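Local coordinates for putative uncharacterized protein PH0242 (Pyrococcus horikoshii, PDB 3VU1) that is the C-terminal globular domain of an archaeal AglB-type oligosaccharyltransferase, a largely beta-stranded region that carries a bound calcium ion, at residues E454-E459 against L464-I469; S25-A30 against P433-I438; K18-N23 against Y86-L91; G312-M317 against Y323-N328. One frame throughout, in Å; residues are numbered along the deposited sequence.

Interaction 1. Residues E454-E459 against L464-I469; sequences EKLEKE and LIIRGI
L456 of helix 448-460 meets L464 and I466 at the start of strand 464-487. Its CB lies 3.9 Å from L464 CD2. Its CD1 lies 3.9 Å from I466 CD1. The side chains of L456 and I466 are set crosswise and meet through their terminal methyls. L464 has CG anti to its backbone N (chi1 173°), which carries both methyls toward the helix. There CD1 stays near L456 CB, while CD2 reaches on to E457 CG at 3.7 Å. E457 and L464 also lie nearly perpendicular. The CH2 groups of E457 lie against L464 CD2 at the solvent side, and E457 OE2 forms a salt bridge with K453 on the same helix. The short helix and strand axes come within 9.2 Å and run at 152°, nearly antiparallel. After a short connection the strand runs back alongside the helix. F395 and Y397 of strand 385-401 add aromatic surface around L456. Further along, R467 and G468 both face I396 and form a classic beta bulge. Between the two segments the contact is aliphatic, so it probably rests on dispersion and the burial of L456, with the charged carboxylate kept to the outside.

Interaction 2. Residues S25-A30 against P433-I438; sequences SKYATA and PGENEI
Y27 puts the phenol end of its ring against the backbone of G434. Its OH lies 3.6 Å from G434 CA, and its CE1 lies 4.2 Å from the same atom. G434 comes to the ring obliquely. The OH is also 4.1 Å from E435 CG, so the aliphatic part of that glutamate borders the tyrosine tip. G434 has phi 103° and psi -158°, a conformation suited to glycine. Y27 CG is anti to the carbonyl carbon (chi1 -59°), and this sends the ring out from its loop to the strand. K26 lies over one ring face, with its CG 3.7 Å above the ring centre. S25 to A28 form a type I turn, and S25 OG accepts from Y27 N at 2.8 Å in an ST turn. S25 OG also hydrogen-bonds D382, a residue that the Y27 side chain touches. The loop follows helix 13-23 and leads into strand 30-32. G434 begins strand 434-443, which pairs with strand 372-381. T351 of strand 336-356 touches both Y27 and E435, so the loop packs where these strands of the large antiparallel sheet come together.

Interaction 3. Residues K18-N23 against Y86-L91; sequences KWLRSN and YFIIYL
One face of the Y86 ring carries L20 CD2, which sits 4.0 Å above the plane and off-centre. CG and CD1 of Y86 are both 4.1 Å from L20 CD2. The two side chains lie alongside each other and run in opposite senses. The W19 ring is covered on one face by N23 CB, one helical turn on, and it stacks with the ring of Y240. L20 has CG anti to the carbonyl carbon (chi1 -77°), and its two methyls divide the strand between them. CD2 takes the Y86 ring. CD1 meets I88 CD1 tip to tip at 3.8 Å. Y86 and I88 are two residues apart, so both reach the helix from the same side of the strand. L20 fits between them, and the contact is wholly apolar and mostly buried. The helix ends near here, where L20 O accepts a bond from T24 OG1. Through L20, packed on Y86 and I88, helix 13-23 covers one face of a mixed four-stranded sheet. Strand 86-90 is an inner strand of that sheet, parallel to strand 30-32 on one side and antiparallel to strand 245-250 on the other. F87 and I89 reach L68 of helix 60-69, so the strand is held between two helices.

Interaction 4. Residues G312-M317 against Y323-N328; sequences GEIKYM and YPIIVN
M317 runs across the ring of Y323 from CB to the methyl. CB only borders the ring, 4.2 Å from Y323 CE2. CG comes closer, 3.8 Å from the same atom. SD stands over the ring face, 4.5 Å from its centroid, and accepts a weak hydrogen bond from Y323 N. The bend at chi3 (-56°) turns CE over the ring centre, 3.6 Å from the centroid. There CE is 3.5 Å from Y323 CZ and 3.3 Å from Y323 O. This is a Met-aromatic contact with a CH-pi component. CE also approaches I325 CD1 at 4.0 Å. Strand 304-314 passes a corner at K315 into the short strand 316-317, which pairs with 290-291. A connection then leads to strand 325-331. I314 and M317 therefore belong to different sheets. Y323 OH reaches Y316 O near the ring plane in a weak hydrogen bond of 3.3 Å. I314 CG2 lies near the OH. I314 CG1 and CD1 pack against I325 CD1, and L295 of strand 293-301 touches both isoleucines.

Interactions 2 and 3 are joined directly. T29 O lies 2.8 Å from Y86 N, a probable hydrogen bond, and A30 CB packs on L20 CD1 at 4.1 Å. Their segments interleave along the chain, in the order 18-23, 25-30, 86-91, 433-438. Strand 30-32, entered from the loop of interaction 2, pairs with 86-90. Interactions 1 and 4 stand apart, with nearest atoms about 17 Å from each other. Both reach the large antiparallel sheet, as does interaction 2, whose strand 434-443 is followed by helix 448-460 of interaction 1. The M317 side chain lies about 8 Å from the calcium ion. Its site includes E76, A285, H319 and E322, the last two in the connection between the segments of interaction 4.

Interaction 1. Residues E454-E459 against L464-I469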
loop_
_atom_site.group_PDB
_atom_site.type_symbol
_atom_site.label_atom_id
_atom_site.label_comp_id
_atom_site.label_asym_id
_atom_site.label_seq_id
_atom_site.Cartn_x
_atom_site.Cartn_y
_atom_site.Cartn_z
ATOM N N GLU A 454 14.519 25.284 -4.533
ATOM C CA GLU A 454 14.390 26.619 -3.938
ATOM C C GLU A 454 12.993 26.817 -3.336
ATOM O O GLU A 454 12.855 27.339 -2.227
ATOM C CB GLU A 454 14.677 27.715 -4.976
ATOM C CG GLU A 454 16.151 28.081 -5.132
ATOM C CD GLU A 454 16.539 28.516 -6.562
ATOM O OE1 GLU A 454 15.723 29.146 -7.290
ATOM O OE2 GLU A 454 17.688 28.226 -6.972
ATOM N N LYS A 455 11.961 26.404 -4.067
ATOM C CA LYS A 455 10.592 26.546 -3.583
ATOM C C LYS A 455 10.445 25.872 -2.196
ATOM O O LYS A 455 10.010 26.514 -1.225
ATOM C CB LYS A 455 9.617 26.030 -4.645
ATOM C CG LYS A 455 8.151 26.347 -4.417
ATOM C CD LYS A 455 7.345 25.102 -4.026
ATOM C CE LYS A 455 6.081 25.430 -3.231
ATOM N NZ LYS A 455 5.080 26.227 -3.997
ATOM N N LEU A 456 10.881 24.612 -2.089
ATOM C CA LEU A 456 10.863 23.884 -0.815
ATOM C C LEU A 456 11.697 24.538 0.267
ATOM O O LEU A 456 11.293 24.587 1.439
ATOM C CB LEU A 456 11.345 22.447 -0.994
ATOM C CG LEU A 456 10.602 21.566 -1.992
ATOM C CD1 LEU A 456 11.454 20.351 -2.303
ATOM C CD2 LEU A 456 9.240 21.184 -1.447
ATOM N N GLU A 457 12.872 25.020 -0.130
ATOM C CA GLU A 457 13.787 25.692 0.782
ATOM C C GLU A 457 13.149 26.956 1.349
ATOM O O GLU A 457 13.151 27.169 2.574
ATOM C CB GLU A 457 15.125 25.972 0.104
ATOM C CG GLU A 457 16.056 24.767 0.152
ATOM C CD GLU A 457 17.302 24.906 -0.711
ATOM O OE1 GLU A 457 17.527 25.987 -1.300
ATOM O OE2 GLU A 457 18.067 23.919 -0.803
ATOM N N LYS A 458 12.561 27.755 0.460
ATOM C CA LYS A 458 11.874 28.975 0.849
ATOM C C LYS A 458 10.691 28.650 1.781
ATOM O O LYS A 458 10.530 29.317 2.810
ATOM C CB LYS A 458 11.419 29.757 -0.387
ATOM C CG LYS A 458 11.123 31.226 -0.124
ATOM C CD LYS A 458 10.627 31.967 -1.364
ATOM C CE LYS A 458 11.490 31.699 -2.603
ATOM N NZ LYS A 458 12.936 32.063 -2.466
ATOM N N GLU A 459 9.903 27.614 1.440
ATOM C CA GLU A 459 8.722 27.208 2.227
ATOM C C GLU A 459 9.054 26.621 3.612
ATOM O O GLU A 459 8.378 26.923 4.591
ATOM C CB GLU A 459 7.847 26.225 1.444
ATOM C CG GLU A 459 6.582 25.785 2.190
ATOM C CD GLU A 459 5.517 25.156 1.293
ATOM O OE1 GLU A 459 4.419 24.865 1.818
ATOM O OE2 GLU A 459 5.753 24.957 0.071
ATOM N N LEU A 464 13.774 21.559 6.564
ATOM C CA LEU A 464 13.788 20.692 5.378
ATOM C C LEU A 464 15.047 19.843 5.229
ATOM O O LEU A 464 16.152 20.366 5.344
ATOM C CB LEU A 464 13.608 21.539 4.109
ATOM C CG LEU A 464 13.748 20.896 2.728
ATOM C CD1 LEU A 464 12.428 20.281 2.309
ATOM C CD2 LEU A 464 14.166 21.932 1.702
ATOM N N ILE A 465 14.870 18.544 4.959
ATOM C CA ILE A 465 15.978 17.644 4.621
ATOM C C ILE A 465 15.566 16.899 3.354
ATOM O O ILE A 465 14.628 16.120 3.364
ATOM C CB ILE A 465 16.254 16.633 5.767
ATOM C CG1 ILE A 465 16.319 17.334 7.128
ATOM C CG2 ILE A 465 17.529 15.834 5.536
ATOM C CD1 ILE A 465 16.391 16.392 8.320
ATOM N N ILE A 466 16.229 17.169 2.243
ATOM C CA ILE A 466 15.948 16.458 0.991
ATOM C C ILE A 466 16.618 15.100 1.090
ATOM O O ILE A 466 17.768 15.013 1.486
ATOM C CB ILE A 466 16.534 17.188 -0.225
ATOM C CG1 ILE A 466 16.157 18.688 -0.236
ATOM C CG2 ILE A 466 16.186 16.468 -1.510
ATOM C CD1 ILE A 466 14.848 19.074 -0.878
ATOM N N ARG A 467 15.913 14.032 0.750
ATOM C CA ARG A 467 16.495 12.701 0.897
ATOM C C ARG A 467 16.709 12.007 -0.440
ATOM O O ARG A 467 17.453 11.054 -0.516
ATOM C CB ARG A 467 15.629 11.846 1.811
ATOM C CG ARG A 467 15.713 12.214 3.281
ATOM C CD ARG A 467 16.567 11.189 3.989
ATOM N NE ARG A 467 17.929 11.645 4.164
ATOM C CZ ARG A 467 18.475 11.898 5.349
ATOM N NH1 ARG A 467 17.784 11.707 6.476
ATOM N NH2 ARG A 467 19.729 12.318 5.415
ATOM N N GLY A 468 16.075 12.492 -1.501
ATOM C CA GLY A 468 16.291 11.914 -2.822
ATOM C C GLY A 468 15.620 12.778 -3.857
ATOM O O GLY A 468 14.597 13.384 -3.574
ATOM N N ILE A 469 16.209 12.859 -5.043
ATOM C CA ILE A 469 15.629 13.545 -6.187
ATOM C C ILE A 469 15.857 12.631 -7.367
ATOM O O ILE A 469 16.957 12.136 -7.547
ATOM C CB ILE A 469 16.317 14.898 -6.457
ATOM C CG1 ILE A 469 15.985 15.887 -5.339
ATOM C CG2 ILE A 469 15.889 15.464 -7.795
ATOM C CD1 ILE A 469 16.875 17.115 -5.282
#

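Interaction 2. Residues S25-A30 against P433-I438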
loop_
_atom_site.group_PDB
_atom_site.type_symbol
_atom_site.label_atom_id
_atom_site.label_comp_id
_atom_site.label_asym_id
_atom_site.label_seq_id
_atom_site.Cartn_x
_atom_site.Cartn_y
_atom_site.Cartn_z
ATOM N N SER A 25 3.237 -11.442 -14.017
ATOM C CA SER A 25 3.989 -11.009 -15.190
ATOM C C SER A 25 5.468 -10.795 -14.876
ATOM O O SER A 25 5.827 -10.414 -13.758
ATOM C CB SER A 25 3.415 -9.694 -15.699
ATOM O OG SER A 25 4.389 -8.991 -16.454
ATOM N N LYS A 26 6.312 -11.011 -15.879
ATOM C CA LYS A 26 7.749 -10.829 -15.724
ATOM C C LYS A 26 8.099 -9.342 -15.648
ATOM O O LYS A 26 9.260 -8.991 -15.432
ATOM C CB LYS A 26 8.522 -11.516 -16.867
ATOM C CG LYS A 26 8.332 -10.870 -18.238
ATOM C CD LYS A 26 9.157 -11.544 -19.325
ATOM C CE LYS A 26 8.448 -11.493 -20.675
ATOM N NZ LYS A 26 9.369 -11.864 -21.779
ATOM N N TYR A 27 7.091 -8.482 -15.825
ATOM C CA TYR A 27 7.256 -7.023 -15.757
ATOM C C TYR A 27 6.609 -6.410 -14.507
ATOM O O TYR A 27 6.598 -5.180 -14.337
ATOM C CB TYR A 27 6.725 -6.355 -17.030
ATOM C CG TYR A 27 7.423 -6.841 -18.280
ATOM C CD1 TYR A 27 6.697 -7.175 -19.422
ATOM C CD2 TYR A 27 8.821 -7.001 -18.313
ATOM C CE1 TYR A 27 7.334 -7.641 -20.564
ATOM C CE2 TYR A 27 9.465 -7.467 -19.453
ATOM C CZ TYR A 27 8.713 -7.785 -20.573
ATOM O OH TYR A 27 9.340 -8.254 -21.710
ATOM N N ALA A 28 6.072 -7.273 -13.642
ATOM C CA ALA A 28 5.441 -6.848 -12.401
ATOM C C ALA A 28 6.474 -6.349 -11.388
ATOM O O ALA A 28 7.600 -6.832 -11.336
ATOM C CB ALA A 28 4.658 -8.000 -11.815
ATOM N N THR A 29 6.051 -5.389 -10.571
ATOM C CA THR A 29 6.869 -4.748 -9.546
ATOM C C THR A 29 6.433 -5.177 -8.138
ATOM O O THR A 29 5.294 -4.962 -7.735
ATOM C CB THR A 29 6.712 -3.221 -9.666
ATOM O OG1 THR A 29 7.207 -2.798 -10.932
ATOM C CG2 THR A 29 7.483 -2.494 -8.587
ATOM N N ALA A 30 7.342 -5.781 -7.389
ATOM C CA ALA A 30 7.086 -6.085 -5.986
ATOM C C ALA A 30 7.999 -5.234 -5.113
ATOM O O ALA A 30 9.115 -4.901 -5.527
ATOM C CB ALA A 30 7.315 -7.560 -5.719
ATOM N N PRO A 433 3.746 -5.599 -26.821
ATOM C CA PRO A 433 3.994 -6.553 -25.751
ATOM C C PRO A 433 5.403 -7.119 -25.860
ATOM O O PRO A 433 5.784 -7.567 -26.935
ATOM C CB PRO A 433 2.968 -7.648 -26.029
ATOM C CG PRO A 433 1.839 -6.930 -26.687
ATOM C CD PRO A 433 2.474 -5.864 -27.524
ATOM N N GLY A 434 6.159 -7.095 -24.759
ATOM C CA GLY A 434 7.556 -7.523 -24.747
ATOM C C GLY A 434 8.492 -6.325 -24.740
ATOM O O GLY A 434 8.100 -5.219 -24.348
ATOM N N GLU A 435 9.731 -6.525 -25.180
ATOM C CA GLU A 435 10.698 -5.437 -25.190
ATOM C C GLU A 435 10.434 -4.442 -26.312
ATOM O O GLU A 435 9.950 -4.819 -27.374
ATOM C CB GLU A 435 12.112 -5.974 -25.232
ATOM C CG GLU A 435 12.388 -6.903 -24.060
ATOM C CD GLU A 435 13.859 -7.029 -23.713
ATOM O OE1 GLU A 435 14.686 -6.282 -24.295
ATOM O OE2 GLU A 435 14.180 -7.875 -22.844
ATOM N N ASN A 436 10.715 -3.166 -26.036
ATOM C CA ASN A 436 10.526 -2.067 -26.969
ATOM C C ASN A 436 11.739 -1.180 -26.943
ATOM O O ASN A 436 12.082 -0.678 -25.879
ATOM C CB ASN A 436 9.345 -1.211 -26.543
ATOM C CG ASN A 436 8.027 -1.873 -26.795
ATOM O OD1 ASN A 436 7.406 -1.645 -27.833
ATOM N ND2 ASN A 436 7.584 -2.701 -25.851
ATOM N N GLU A 437 12.383 -0.965 -28.091
ATOM C CA GLU A 437 13.524 -0.043 -28.151
ATOM C C GLU A 437 13.051 1.345 -28.491
ATOM O O GLU A 437 12.264 1.525 -29.413
ATOM C CB GLU A 437 14.541 -0.474 -29.186
ATOM C CG GLU A 437 15.418 -1.631 -28.770
ATOM C CD GLU A 437 16.113 -2.245 -29.966
ATOM O OE1 GLU A 437 16.837 -1.515 -30.687
ATOM O OE2 GLU A 437 15.926 -3.458 -30.195
ATOM N N ILE A 438 13.528 2.328 -27.741
ATOM C CA ILE A 438 13.072 3.696 -27.908
ATOM C C ILE A 438 14.248 4.654 -28.015
ATOM O O ILE A 438 15.183 4.599 -27.201
ATOM C CB ILE A 438 12.070 4.110 -26.793
ATOM C CG1 ILE A 438 10.642 3.752 -27.200
ATOM C CG2 ILE A 438 12.095 5.607 -26.532
ATOM C CD1 ILE A 438 10.228 2.358 -26.800
#

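Interaction 3. Residues K18-N23 against Y86-L91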
loop_
_atom_site.group_PDB
_atom_site.type_symbol
_atom_site.label_atom_id
_atom_site.label_comp_id
_atom_site.label_asym_id
_atom_site.label_seq_id
_atom_site.Cartn_x
_atom_site.Cartn_y
_atom_site.Cartn_z
ATOM N N LYS A 18 8.673 -17.827 -4.982
ATOM C CA LYS A 18 8.316 -18.889 -5.910
ATOM C C LYS A 18 6.948 -18.565 -6.506
ATOM O O LYS A 18 6.765 -18.621 -7.724
ATOM C CB LYS A 18 8.312 -20.254 -5.217
ATOM C CG LYS A 18 7.889 -21.432 -6.091
ATOM C CD LYS A 18 7.364 -22.525 -5.166
ATOM C CE LYS A 18 6.422 -23.524 -5.840
ATOM N NZ LYS A 18 7.111 -24.355 -6.870
ATOM N N TRP A 19 6.012 -18.193 -5.638
ATOM C CA TRP A 19 4.681 -17.786 -6.042
ATOM C C TRP A 19 4.737 -16.644 -7.004
ATOM O O TRP A 19 4.143 -16.728 -8.078
ATOM C CB TRP A 19 3.807 -17.433 -4.830
ATOM C CG TRP A 19 2.381 -17.240 -5.258
ATOM C CD1 TRP A 19 1.423 -18.227 -5.443
ATOM C CD2 TRP A 19 1.726 -15.990 -5.659
ATOM N NE1 TRP A 19 0.254 -17.690 -5.900
ATOM C CE2 TRP A 19 0.360 -16.358 -6.057
ATOM C CE3 TRP A 19 2.115 -14.670 -5.739
ATOM C CZ2 TRP A 19 -0.573 -15.410 -6.498
ATOM C CZ3 TRP A 19 1.170 -13.718 -6.186
ATOM C CH2 TRP A 19 -0.147 -14.085 -6.551
ATOM N N LEU A 20 5.459 -15.574 -6.646
ATOM C CA LEU A 20 5.574 -14.419 -7.526
ATOM C C LEU A 20 6.103 -14.794 -8.899
ATOM O O LEU A 20 5.510 -14.397 -9.897
ATOM C CB LEU A 20 6.412 -13.302 -6.916
ATOM C CG LEU A 20 5.736 -12.437 -5.849
ATOM C CD1 LEU A 20 6.771 -11.585 -5.144
ATOM C CD2 LEU A 20 4.648 -11.543 -6.398
ATOM N N ARG A 21 7.195 -15.558 -8.948
ATOM C CA ARG A 21 7.776 -16.061 -10.214
ATOM C C ARG A 21 6.808 -16.862 -11.083
ATOM O O ARG A 21 6.930 -16.828 -12.294
ATOM C CB ARG A 21 9.003 -16.961 -9.972
ATOM C CG ARG A 21 10.300 -16.274 -9.621
ATOM C CD ARG A 21 11.443 -17.290 -9.532
ATOM N NE ARG A 21 12.468 -16.842 -8.574
ATOM C CZ ARG A 21 12.631 -17.329 -7.342
ATOM N NH1 ARG A 21 11.857 -18.328 -6.898
ATOM N NH2 ARG A 21 13.586 -16.829 -6.552
ATOM N N SER A 22 5.880 -17.603 -10.472
ATOM C CA SER A 22 4.970 -18.494 -11.208
ATOM C C SER A 22 3.652 -17.858 -11.614
ATOM O O SER A 22 2.989 -18.384 -12.484
ATOM C CB SER A 22 4.634 -19.740 -10.377
ATOM O OG SER A 22 5.761 -20.587 -10.237
ATOM N N ASN A 23 3.252 -16.756 -10.981
ATOM C CA ASN A 23 1.868 -16.246 -11.089
ATOM C C ASN A 23 1.753 -14.789 -11.561
ATOM O O ASN A 23 0.676 -14.318 -11.868
ATOM C CB ASN A 23 1.095 -16.436 -9.757
ATOM C CG ASN A 23 0.808 -17.912 -9.424
ATOM O OD1 ASN A 23 1.686 -18.669 -9.029
ATOM N ND2 ASN A 23 -0.445 -18.303 -9.555
ATOM N N TYR A 86 2.810 -5.328 -6.403
ATOM C CA TYR A 86 2.648 -6.159 -5.228
ATOM C C TYR A 86 3.414 -5.568 -4.062
ATOM O O TYR A 86 4.486 -4.995 -4.224
ATOM C CB TYR A 86 3.104 -7.593 -5.499
ATOM C CG TYR A 86 2.308 -8.226 -6.606
ATOM C CD1 TYR A 86 2.772 -8.201 -7.912
ATOM C CD2 TYR A 86 1.051 -8.793 -6.360
ATOM C CE1 TYR A 86 2.024 -8.729 -8.950
ATOM C CE2 TYR A 86 0.298 -9.349 -7.385
ATOM C CZ TYR A 86 0.791 -9.312 -8.673
ATOM O OH TYR A 86 0.074 -9.837 -9.697
ATOM N N PHE A 87 2.831 -5.687 -2.879
ATOM C CA PHE A 87 3.460 -5.209 -1.700
ATOM C C PHE A 87 3.513 -6.384 -0.741
ATOM O O PHE A 87 2.478 -6.968 -0.386
ATOM C CB PHE A 87 2.676 -4.042 -1.095
ATOM C CG PHE A 87 3.463 -3.266 -0.087
ATOM C CD1 PHE A 87 3.849 -1.965 -0.350
ATOM C CD2 PHE A 87 3.880 -3.857 1.103
ATOM C CE1 PHE A 87 4.599 -1.252 0.569
ATOM C CE2 PHE A 87 4.640 -3.149 2.022
ATOM C CZ PHE A 87 4.997 -1.837 1.753
ATOM N N ILE A 88 4.725 -6.708 -0.308
ATOM C CA ILE A 88 4.948 -7.848 0.560
ATOM C C ILE A 88 5.044 -7.431 2.018
ATOM O O ILE A 88 5.877 -6.596 2.403
ATOM C CB ILE A 88 6.206 -8.606 0.161
ATOM C CG1 ILE A 88 6.050 -9.101 -1.268
ATOM C CG2 ILE A 88 6.410 -9.751 1.111
ATOM C CD1 ILE A 88 7.343 -9.616 -1.892
ATOM N N ILE A 89 4.177 -8.017 2.827
ATOM C CA ILE A 89 4.127 -7.697 4.236
ATOM C C ILE A 89 4.696 -8.876 4.992
ATOM O O ILE A 89 4.365 -10.039 4.722
ATOM C CB ILE A 89 2.705 -7.367 4.667
ATOM C CG1 ILE A 89 2.289 -6.045 4.017
ATOM C CG2 ILE A 89 2.586 -7.335 6.180
ATOM C CD1 ILE A 89 2.951 -4.790 4.570
ATOM N N TYR A 90 5.577 -8.563 5.925
ATOM C CA TYR A 90 6.336 -9.566 6.627
ATOM C C TYR A 90 6.081 -9.407 8.117
ATOM O O TYR A 90 6.526 -8.435 8.727
ATOM C CB TYR A 90 7.815 -9.362 6.286
ATOM C CG TYR A 90 8.759 -10.418 6.820
ATOM C CD1 TYR A 90 8.344 -11.746 6.959
ATOM C CD2 TYR A 90 10.078 -10.095 7.158
ATOM C CE1 TYR A 90 9.200 -12.708 7.439
ATOM C CE2 TYR A 90 10.949 -11.058 7.632
ATOM C CZ TYR A 90 10.505 -12.364 7.767
ATOM O OH TYR A 90 11.338 -13.347 8.259
ATOM N N LEU A 91 5.373 -10.360 8.717
ATOM C CA LEU A 91 5.053 -10.258 10.146
ATOM C C LEU A 91 6.245 -10.019 11.064
ATOM O O LEU A 91 6.111 -9.394 12.112
ATOM C CB LEU A 91 4.255 -11.460 10.611
ATOM C CG LEU A 91 2.745 -11.294 10.383
ATOM C CD1 LEU A 91 2.380 -11.294 8.896
ATOM C CD2 LEU A 91 2.032 -12.407 11.118
#

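Interaction 4. Residues G312-M317 against Y323-N328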
loop_
_atom_site.group_PDB
_atom_site.type_symbol
_atom_site.label_atom_id
_atom_site.label_comp_id
_atom_site.label_asym_id
_atom_site.label_seq_id
_atom_site.Cartn_x
_atom_site.Cartn_y
_atom_site.Cartn_z
ATOM N N GLY A 312 -19.892 4.200 -17.139
ATOM C CA GLY A 312 -19.722 5.483 -16.446
ATOM C C GLY A 312 -18.434 6.215 -16.715
ATOM O O GLY A 312 -17.514 5.679 -17.325
ATOM N N GLU A 313 -18.396 7.461 -16.268
ATOM C CA GLU A 313 -17.214 8.304 -16.358
ATOM C C GLU A 313 -16.999 9.025 -15.047
ATOM O O GLU A 313 -17.959 9.291 -14.326
ATOM C CB GLU A 313 -17.397 9.342 -17.428
ATOM C CG GLU A 313 -17.320 8.784 -18.830
ATOM C CD GLU A 313 -17.495 9.863 -19.876
ATOM O OE1 GLU A 313 -17.027 9.650 -21.007
ATOM O OE2 GLU A 313 -18.089 10.923 -19.562
ATOM N N ILE A 314 -15.746 9.324 -14.704
ATOM C CA ILE A 314 -15.492 10.192 -13.551
ATOM C C ILE A 314 -14.501 11.225 -13.989
ATOM O O ILE A 314 -13.350 10.880 -14.255
ATOM C CB ILE A 314 -14.925 9.448 -12.337
ATOM C CG1 ILE A 314 -15.791 8.240 -11.985
ATOM C CG2 ILE A 314 -14.835 10.400 -11.162
ATOM C CD1 ILE A 314 -15.084 7.206 -11.145
ATOM N N LYS A 315 -14.962 12.476 -14.101
ATOM C CA LYS A 315 -14.115 13.601 -14.539
ATOM C C LYS A 315 -13.030 13.836 -13.483
ATOM O O LYS A 315 -11.837 13.969 -13.805
ATOM C CB LYS A 315 -14.945 14.871 -14.863
ATOM C CG LYS A 315 -15.695 15.586 -13.713
ATOM C CD LYS A 315 -16.388 14.699 -12.639
ATOM C CE LYS A 315 -17.745 14.126 -13.053
ATOM N NZ LYS A 315 -18.768 15.204 -13.208
ATOM N N TYR A 316 -13.452 13.795 -12.224
ATOM C CA TYR A 316 -12.567 14.069 -11.140
ATOM C C TYR A 316 -13.107 13.575 -9.812
ATOM O O TYR A 316 -14.237 13.904 -9.425
ATOM C CB TYR A 316 -12.267 15.579 -11.045
ATOM C CG TYR A 316 -11.384 15.922 -9.852
ATOM C CD1 TYR A 316 -10.006 15.685 -9.908
ATOM C CD2 TYR A 316 -11.933 16.436 -8.660
ATOM C CE1 TYR A 316 -9.202 15.957 -8.827
ATOM C CE2 TYR A 316 -11.135 16.719 -7.566
ATOM C CZ TYR A 316 -9.768 16.479 -7.661
ATOM O OH TYR A 316 -8.914 16.725 -6.609
ATOM N N MET A 317 -12.270 12.817 -9.103
ATOM C CA MET A 317 -12.508 12.515 -7.695
ATOM C C MET A 317 -11.230 12.746 -6.862
ATOM O O MET A 317 -10.176 12.233 -7.191
ATOM C CB MET A 317 -13.034 11.083 -7.544
ATOM C CG MET A 317 -13.473 10.738 -6.128
ATOM S SD MET A 317 -14.216 9.095 -5.896
ATOM C CE MET A 317 -15.554 9.167 -7.084
ATOM N N TYR A 323 -16.347 9.841 -3.102
ATOM C CA TYR A 323 -17.811 9.780 -2.939
ATOM C C TYR A 323 -18.366 8.590 -3.770
ATOM O O TYR A 323 -17.807 8.245 -4.797
ATOM C CB TYR A 323 -18.466 11.126 -3.373
ATOM C CG TYR A 323 -18.142 11.494 -4.804
ATOM C CD1 TYR A 323 -18.854 10.938 -5.873
ATOM C CD2 TYR A 323 -17.085 12.348 -5.092
ATOM C CE1 TYR A 323 -18.526 11.235 -7.189
ATOM C CE2 TYR A 323 -16.749 12.655 -6.401
ATOM C CZ TYR A 323 -17.471 12.105 -7.450
ATOM O OH TYR A 323 -17.116 12.423 -8.754
ATOM N N PRO A 324 -19.469 7.977 -3.333
ATOM C CA PRO A 324 -20.113 6.867 -4.069
ATOM C C PRO A 324 -20.603 7.235 -5.454
ATOM O O PRO A 324 -20.912 8.370 -5.711
ATOM C CB PRO A 324 -21.327 6.526 -3.204
ATOM C CG PRO A 324 -20.955 6.987 -1.828
ATOM C CD PRO A 324 -20.043 8.180 -1.989
ATOM N N ILE A 325 -20.715 6.248 -6.324
ATOM C CA ILE A 325 -21.108 6.441 -7.706
ATOM C C ILE A 325 -22.186 5.442 -8.094
ATOM O O ILE A 325 -22.071 4.258 -7.771
ATOM C CB ILE A 325 -19.876 6.275 -8.611
ATOM C CG1 ILE A 325 -19.301 7.636 -8.901
ATOM C CG2 ILE A 325 -20.179 5.610 -9.935
ATOM C CD1 ILE A 325 -18.070 7.547 -9.759
ATOM N N ILE A 326 -23.213 5.917 -8.802
ATOM C CA ILE A 326 -24.369 5.088 -9.135
ATOM C C ILE A 326 -24.291 4.753 -10.593
ATOM O O ILE A 326 -24.087 5.647 -11.390
ATOM C CB ILE A 326 -25.703 5.800 -8.818
ATOM C CG1 ILE A 326 -25.857 5.913 -7.297
ATOM C CG2 ILE A 326 -26.864 5.033 -9.417
ATOM C CD1 ILE A 326 -27.111 6.599 -6.805
ATOM N N VAL A 327 -24.425 3.474 -10.944
ATOM C CA VAL A 327 -24.395 3.079 -12.350
ATOM C C VAL A 327 -25.557 2.163 -12.651
ATOM O O VAL A 327 -26.130 1.572 -11.729
ATOM C CB VAL A 327 -23.075 2.379 -12.771
ATOM C CG1 VAL A 327 -21.880 3.290 -12.563
ATOM C CG2 VAL A 327 -22.878 1.054 -12.045
ATOM N N ASN A 328 -25.900 2.063 -13.942
ATOM C CA ASN A 328 -26.890 1.104 -14.459
ATOM C C ASN A 328 -26.263 0.190 -15.483
ATOM O O ASN A 328 -25.684 0.655 -16.445
ATOM C CB ASN A 328 -28.062 1.838 -15.094
ATOM C CG ASN A 328 -29.016 2.362 -14.064
ATOM O OD1 ASN A 328 -28.882 3.484 -13.607
ATOM N ND2 ASN A 328 -29.952 1.524 -13.637
#